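Local atomic coordinates of membrane protein (Acinetobacter baumannii AB307-0294, PDB entry 5DL5), a protein that probably forms an outer-membrane beta-barrel channel of the OprD porin family through which small solutes, and perhaps antibiotics, cross the outer membrane. Residues N379-Y383 / S394-R398; N214-R218 / Q308-G312. All coordinates share one frame; numbering follows the deposited sequence.

Contact 1: N379-Y383 / S394-R398; sequences NQVKY and SLRIR
Val381 and Ile397 face each other as an antiparallel hydrogen-bonded pair. Val381 N gives a bond of 3.0 Å to Ile397 O, and Ile397 N returns one to Val381 O that is nearly straight, 171° at the hydrogen. Tyr383 and Leu395 repeat the exchange two residues on. There Leu395 N reaches Tyr383 O at 2.8 Å. The pairs Gln380-Arg398 and Lys382-Arg396 alternate with these and are non-hydrogen-bonded. CA-H...O contacts fill in at these positions, such as Gln380 CA to Ile397 O at 3.3 Å.

The polar side chains of Gln380, Lys382, Arg396 and Arg398 share one face of the strand pair. Lys382 is fully extended, with CG anti to its backbone N (chi1 -178°). Its stem follows that of Arg396 in the same direction, and Lys382 CD packs on Arg396 CG at 3.7 Å. The aliphatic stems therefore touch, and two like charges end up near each other, Lys382 NZ lying 4.5 Å from Arg396 NH1. The salt bridge of Arg396 to Asp424 on strand 416-428 probably eases this proximity. Lys382 CE also rests on Ser394 CB, at 3.6 Å.

Gln380 slants across Arg398, with amide and guanidinium planes 54° apart. Its OE1 touches Arg398 CD. A water joins the two ends: it donates to Gln380 OE1 at 2.6 Å and accepts from Arg398 NH1, lying at the edge of the guanidinium in its plane.

Val381, Tyr383, Leu395 and Ile397 form the other face. Val381 also packs on Trp353, and Ile397 on Trp419, of the flanking strands. Polar residues on one face and mainly apolar ones on the other are characteristic of a transmembrane porin barrel, here in the hairpin of strands 371-384 and 394-404.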
ATOM      1  N   ASN A 379     -10.239 -13.570   7.106  1.00 36.22           N
ATOM      2  CA  ASN A 379     -11.265 -13.914   6.154  1.00 38.08           C
ATOM      3  C   ASN A 379     -11.754 -12.648   5.478  1.00 39.82           C
ATOM      4  O   ASN A 379     -11.922 -11.603   6.147  1.00 39.16           O
ATOM      5  CB  ASN A 379     -12.420 -14.621   6.797  1.00 40.14           C
ATOM      6  CG  ASN A 379     -12.066 -16.040   7.173  1.00 43.48           C
ATOM      7  OD1 ASN A 379     -12.222 -16.945   6.378  1.00 41.00           O
ATOM      8  ND2 ASN A 379     -11.508 -16.222   8.396  1.00 44.69           N
ATOM      9  N   GLN A 380     -11.946 -12.743   4.177  1.00 39.71           N
ATOM     10  CA  GLN A 380     -12.592 -11.681   3.457  1.00 42.65           C
ATOM     11  C   GLN A 380     -13.599 -12.242   2.501  1.00 41.22           C
ATOM     12  O   GLN A 380     -13.331 -13.168   1.789  1.00 42.21           O
ATOM     13  CB  GLN A 380     -11.565 -10.798   2.692  1.00 41.63           C
ATOM     14  CG  GLN A 380     -12.270  -9.731   1.866  1.00 42.37           C
ATOM     15  CD  GLN A 380     -11.276  -8.698   1.346  1.00 48.32           C
ATOM     16  OE1 GLN A 380     -10.763  -7.861   2.077  1.00 48.14           O
ATOM     17  NE2 GLN A 380     -10.979  -8.789   0.091  1.00 46.54           N
ATOM     18  N   VAL A 381     -14.787 -11.702   2.541  1.00 39.17           N
ATOM     19  CA  VAL A 381     -15.748 -11.901   1.505  1.00 40.59           C
ATOM     20  C   VAL A 381     -15.939 -10.587   0.748  1.00 41.47           C
ATOM     21  O   VAL A 381     -16.075  -9.476   1.350  1.00 40.74           O
ATOM     22  CB  VAL A 381     -17.088 -12.323   2.074  1.00 43.73           C
ATOM     23  CG1 VAL A 381     -18.163 -12.346   0.981  1.00 46.02           C
ATOM     24  CG2 VAL A 381     -16.980 -13.689   2.723  1.00 45.40           C
ATOM     25  N   LYS A 382     -15.991 -10.724  -0.550  1.00 41.80           N
ATOM     26  CA  LYS A 382     -16.154  -9.586  -1.422  1.00 44.73           C
ATOM     27  C   LYS A 382     -17.207  -9.864  -2.466  1.00 44.62           C
ATOM     28  O   LYS A 382     -17.224 -10.992  -3.046  1.00 49.05           O
ATOM     29  CB  LYS A 382     -14.812  -9.252  -2.099  1.00 44.04           C
ATOM     30  CG  LYS A 382     -14.981  -8.014  -2.990  1.00 50.46           C
ATOM     31  CD  LYS A 382     -13.678  -7.329  -3.422  1.00 52.81           C
ATOM     32  CE  LYS A 382     -14.096  -5.976  -3.951  1.00 59.08           C
ATOM     33  NZ  LYS A 382     -12.918  -5.188  -4.328  1.00 61.19           N
ATOM     34  N   TYR A 383     -18.095  -8.902  -2.717  1.00 40.81           N
ATOM     35  CA  TYR A 383     -19.064  -8.964  -3.812  1.00 43.32           C
ATOM     36  C   TYR A 383     -18.882  -7.737  -4.729  1.00 46.43           C
ATOM     37  O   TYR A 383     -18.925  -6.584  -4.224  1.00 45.78           O
ATOM     38  CB  TYR A 383     -20.504  -8.958  -3.243  1.00 44.99           C
ATOM     39  CG  TYR A 383     -21.468  -8.965  -4.302  1.00 49.05           C
ATOM     40  CD1 TYR A 383     -21.529 -10.052  -5.200  1.00 53.34           C
ATOM     41  CD2 TYR A 383     -22.306  -7.892  -4.526  1.00 51.15           C
ATOM     42  CE1 TYR A 383     -22.392 -10.041  -6.280  1.00 54.08           C
ATOM     43  CE2 TYR A 383     -23.186  -7.907  -5.587  1.00 54.37           C
ATOM     44  CZ  TYR A 383     -23.210  -8.959  -6.458  1.00 57.10           C
ATOM     45  OH  TYR A 383     -24.123  -8.951  -7.501  1.00 59.85           O
ATOM     46  N   SER A 394     -18.747  -2.421  -5.289  1.00 40.20           N
ATOM     47  CA  SER A 394     -18.387  -3.542  -4.471  1.00 42.84           C
ATOM     48  C   SER A 394     -18.508  -3.350  -2.992  1.00 45.70           C
ATOM     49  O   SER A 394     -18.297  -2.199  -2.469  1.00 46.47           O
ATOM     50  CB  SER A 394     -16.941  -3.959  -4.711  1.00 44.10           C
ATOM     51  OG  SER A 394     -16.033  -2.911  -4.471  1.00 46.05           O
ATOM     52  N   LEU A 395     -18.650  -4.506  -2.312  1.00 43.87           N
ATOM     53  CA  LEU A 395     -18.705  -4.563  -0.866  1.00 41.54           C
ATOM     54  C   LEU A 395     -17.667  -5.580  -0.369  1.00 41.25           C
ATOM     55  O   LEU A 395     -17.592  -6.667  -0.922  1.00 41.01           O
ATOM     56  CB  LEU A 395     -20.124  -4.784  -0.479  1.00 42.04           C
ATOM     57  CG  LEU A 395     -20.318  -5.070   1.012  1.00 42.19           C
ATOM     58  CD1 LEU A 395     -20.015  -3.768   1.772  1.00 43.13           C
ATOM     59  CD2 LEU A 395     -21.700  -5.530   1.268  1.00 48.00           C
ATOM     60  N   ARG A 396     -16.783  -5.197   0.577  1.00 39.31           N
ATOM     61  CA  ARG A 396     -15.665  -6.027   1.093  1.00 40.30           C
ATOM     62  C   ARG A 396     -15.948  -6.057   2.558  1.00 41.33           C
ATOM     63  O   ARG A 396     -16.110  -4.975   3.166  1.00 37.31           O
ATOM     64  CB  ARG A 396     -14.322  -5.323   1.051  1.00 42.01           C
ATOM     65  CG  ARG A 396     -13.737  -5.380  -0.277  1.00 50.31           C
ATOM     66  CD  ARG A 396     -12.271  -4.983  -0.359  1.00 50.24           C
ATOM     67  NE  ARG A 396     -11.866  -3.746   0.304  1.00 56.35           N
ATOM     68  CZ  ARG A 396     -12.055  -2.476  -0.080  1.00 58.42           C
ATOM     69  NH1 ARG A 396     -12.832  -2.131  -1.088  1.00 58.88           N
ATOM     70  NH2 ARG A 396     -11.498  -1.501   0.623  1.00 62.82           N
ATOM     71  N   ILE A 397     -16.026  -7.247   3.140  1.00 39.72           N
ATOM     72  CA  ILE A 397     -16.200  -7.445   4.553  1.00 41.20           C
ATOM     73  C   ILE A 397     -15.016  -8.339   4.944  1.00 40.13           C
ATOM     74  O   ILE A 397     -14.833  -9.386   4.371  1.00 38.71           O
ATOM     75  CB  ILE A 397     -17.468  -8.189   4.969  1.00 44.08           C
ATOM     76  CG1 ILE A 397     -18.708  -7.392   4.730  1.00 51.90           C
ATOM     77  CG2 ILE A 397     -17.422  -8.479   6.462  1.00 44.44           C
ATOM     78  CD1 ILE A 397     -18.951  -7.129   3.267  1.00 56.15           C
ATOM     79  N   ARG A 398     -14.230  -7.920   5.905  1.00 38.86           N
ATOM     80  CA  ARG A 398     -13.068  -8.651   6.254  1.00 38.75           C
ATOM     81  C   ARG A 398     -12.847  -8.645   7.752  1.00 39.41           C
ATOM     82  O   ARG A 398     -13.192  -7.682   8.463  1.00 34.42           O
ATOM     83  CB  ARG A 398     -11.844  -8.188   5.477  1.00 39.17           C
ATOM     84  CG  ARG A 398     -11.250  -6.895   5.805  1.00 40.75           C
ATOM     85  CD  ARG A 398      -9.979  -6.541   5.018  1.00 38.73           C
ATOM     86  NE  ARG A 398      -8.785  -6.607   5.856  1.00 39.99           N
ATOM     87  CZ  ARG A 398      -7.554  -6.303   5.420  1.00 42.48           C
ATOM     88  NH1 ARG A 398      -7.359  -5.912   4.167  1.00 42.45           N
ATOM     89  NH2 ARG A 398      -6.514  -6.515   6.185  1.00 46.86           N
TER
HETATM   90  O   HOH W   1      -9.111  -5.821   1.916  1.00 50.57           O

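Contact 2: N214-R218 / Q308-G312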
ATOM      1  N   ASN A 214      18.241  12.138   4.298  1.00 42.90           N
ATOM      2  CA  ASN A 214      18.222  12.030   5.734  1.00 45.48           C
ATOM      3  C   ASN A 214      17.346  10.974   6.307  1.00 44.81           C
ATOM      4  O   ASN A 214      17.051  11.039   7.519  1.00 50.24           O
ATOM      5  CB  ASN A 214      17.864  13.395   6.357  1.00 49.27           C
ATOM      6  CG  ASN A 214      18.931  14.436   6.043  1.00 53.10           C
ATOM      7  OD1 ASN A 214      20.118  14.109   6.020  1.00 55.35           O
ATOM      8  ND2 ASN A 214      18.528  15.607   5.681  1.00 53.70           N
ATOM      9  N   ALA A 215      16.867  10.027   5.495  1.00 37.98           N
ATOM     10  CA  ALA A 215      15.877   9.102   5.996  1.00 37.36           C
ATOM     11  C   ALA A 215      16.285   7.616   5.712  1.00 37.20           C
ATOM     12  O   ALA A 215      16.600   6.893   6.607  1.00 36.65           O
ATOM     13  CB  ALA A 215      14.562   9.374   5.344  1.00 40.05           C
ATOM     14  N   LEU A 216      16.356   7.219   4.445  1.00 34.19           N
ATOM     15  CA  LEU A 216      16.646   5.903   4.119  1.00 35.30           C
ATOM     16  C   LEU A 216      16.917   5.740   2.635  1.00 33.84           C
ATOM     17  O   LEU A 216      16.500   6.594   1.836  1.00 33.99           O
ATOM     18  CB  LEU A 216      15.479   4.979   4.476  1.00 36.13           C
ATOM     19  CG  LEU A 216      14.067   5.270   3.920  1.00 37.52           C
ATOM     20  CD1 LEU A 216      13.719   4.452   2.696  1.00 41.64           C
ATOM     21  CD2 LEU A 216      13.060   4.808   4.946  1.00 43.11           C
ATOM     22  N   GLU A 217      17.536   4.621   2.330  1.00 30.29           N
ATOM     23  CA  GLU A 217      17.765   4.110   0.999  1.00 33.32           C
ATOM     24  C   GLU A 217      17.085   2.779   0.933  1.00 33.88           C
ATOM     25  O   GLU A 217      17.132   1.990   1.907  1.00 34.78           O
ATOM     26  CB  GLU A 217      19.291   4.017   0.668  1.00 38.28           C
ATOM     27  CG  GLU A 217      19.972   5.347   0.861  1.00 45.16           C
ATOM     28  CD  GLU A 217      21.515   5.312   0.741  1.00 56.68           C
ATOM     29  OE1 GLU A 217      22.213   4.256   1.023  1.00 55.04           O
ATOM     30  OE2 GLU A 217      22.026   6.420   0.414  1.00 66.82           O
ATOM     31  N   ARG A 218      16.403   2.539  -0.170  1.00 30.47           N
ATOM     32  CA  ARG A 218      15.634   1.332  -0.301  1.00 32.63           C
ATOM     33  C   ARG A 218      15.622   0.817  -1.715  1.00 30.34           C
ATOM     34  O   ARG A 218      15.501   1.616  -2.654  1.00 31.70           O
ATOM     35  CB  ARG A 218      14.209   1.554   0.207  1.00 31.42           C
ATOM     36  CG  ARG A 218      13.324   0.332   0.101  1.00 31.34           C
ATOM     37  CD  ARG A 218      12.192   0.366   1.151  1.00 35.20           C
ATOM     38  NE  ARG A 218      11.233   1.304   0.848  1.00 36.87           N
ATOM     39  CZ  ARG A 218      10.434   1.972   1.741  1.00 36.10           C
ATOM     40  NH1 ARG A 218      10.562   1.901   3.060  1.00 35.00           N
ATOM     41  NH2 ARG A 218       9.631   2.857   1.232  1.00 33.31           N
ATOM     42  N   GLN A 308       7.431   5.088   8.301  1.00 30.21           N
ATOM     43  CA  GLN A 308       7.733   5.907   9.446  1.00 31.99           C
ATOM     44  C   GLN A 308       8.542   7.167   9.042  1.00 32.91           C
ATOM     45  O   GLN A 308       8.946   7.896   9.918  1.00 32.18           O
ATOM     46  CB  GLN A 308       8.584   5.173  10.438  1.00 33.63           C
ATOM     47  CG  GLN A 308       8.138   3.787  10.894  1.00 32.99           C
ATOM     48  CD  GLN A 308       6.755   3.799  11.459  1.00 36.77           C
ATOM     49  OE1 GLN A 308       5.835   3.172  10.947  1.00 46.27           O
ATOM     50  NE2 GLN A 308       6.579   4.544  12.419  1.00 38.11           N
ATOM     51  N   ASN A 309       8.862   7.337   7.764  1.00 31.28           N
ATOM     52  CA  ASN A 309       9.760   8.465   7.323  1.00 33.77           C
ATOM     53  C   ASN A 309       9.285   8.947   5.965  1.00 33.75           C
ATOM     54  O   ASN A 309      10.091   8.972   4.990  1.00 34.60           O
ATOM     55  CB  ASN A 309      11.216   7.868   7.172  1.00 35.43           C
ATOM     56  CG  ASN A 309      11.824   7.343   8.477  1.00 35.11           C
ATOM     57  OD1 ASN A 309      12.290   8.122   9.227  1.00 36.69           O
ATOM     58  ND2 ASN A 309      11.796   6.038   8.735  1.00 33.39           N
ATOM     59  N   ALA A 310       7.976   9.201   5.818  1.00 30.68           N
ATOM     60  CA  ALA A 310       7.410   9.760   4.638  1.00 30.51           C
ATOM     61  C   ALA A 310       7.727   8.953   3.389  1.00 31.06           C
ATOM     62  O   ALA A 310       8.015   9.481   2.344  1.00 31.19           O
ATOM     63  CB  ALA A 310       7.797  11.207   4.523  1.00 32.47           C
ATOM     64  N   ASP A 311       7.681   7.638   3.555  1.00 30.41           N
ATOM     65  CA  ASP A 311       8.174   6.686   2.599  1.00 33.55           C
ATOM     66  C   ASP A 311       7.087   5.796   1.997  1.00 32.62           C
ATOM     67  O   ASP A 311       7.429   4.777   1.437  1.00 31.41           O
ATOM     68  CB  ASP A 311       9.353   5.811   3.210  1.00 30.75           C
ATOM     69  CG  ASP A 311       8.949   5.082   4.452  1.00 33.85           C
ATOM     70  OD1 ASP A 311       8.273   5.689   5.360  1.00 33.51           O
ATOM     71  OD2 ASP A 311       9.256   3.859   4.578  1.00 34.69           O
ATOM     72  N   GLY A 312       5.820   6.202   2.125  1.00 31.34           N
ATOM     73  CA  GLY A 312       4.783   5.475   1.523  1.00 32.45           C
ATOM     74  C   GLY A 312       4.193   4.492   2.506  1.00 33.89           C
ATOM     75  O   GLY A 312       4.851   3.517   2.899  1.00 30.48           O
TER
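Both terminal nitrogens of Arg218 engage Asp311 end-on. Arg218 NH1 forms a salt bridge to Asp311 OD2 at 2.8 Å, using the anti lone pair of that oxygen. Arg218 NH2 makes a hydrogen bond to the backbone Asp311 O at 2.9 Å, in the carbonyl plane and on a lone pair. Both acceptors lie close to the guanidinium plane, while the carboxylate is turned 37° from it. The two side chains cross at about a right angle. Asp311 CG sits between its backbone N and carbonyl carbon (chi1 57°), which lets one residue offer a carboxylate oxygen and its own carbonyl to the same arginine.

Arg218 NH2 also bonds to Val134 O, and Asp311 OD2 to Gly307 N, so each group has a second partner. Segment 308-312 belongs to the long loop between strands 289-300 and 332-341 of the OprD-family barrel. The contact pins this loop to the start of wall strand 216-229, where Ala215 and Leu216 both face Ser212 in a classic beta bulge.

Leu216 CD1 lies over one face of the guanidinium, 4.0 Å above it and toward its rim. Leu216 CD2 leans on Asp311 OD2 at 3.9 Å. Asp311 OD1 receives Asn309 N from above the carboxylate plane, at 3.0 Å. Further along, Ala215 CB packs against Asn309 CB at 4.1 Å, and the amide of Asn309 bonds through ND2 to His251 O.

Along the chain the contacts come in series: both segments of contact 2 precede those of contact 1. Their centres are 32 Å apart on opposite sides of the chain's centre, and their nearest atoms stay about 15 Å from each other. Both involve the antiparallel strands of the porin barrel. Contact 1 joins two neighbouring wall strands, 371-384 and 394-404, with 10 residues between its segments. The segments of contact 2 are 90 positions apart at their closest ends, and it ties a loop to strand 216-229. One is thus local hairpin pairing that builds the wall, and the other a buried long-range tie that fixes a loop against it.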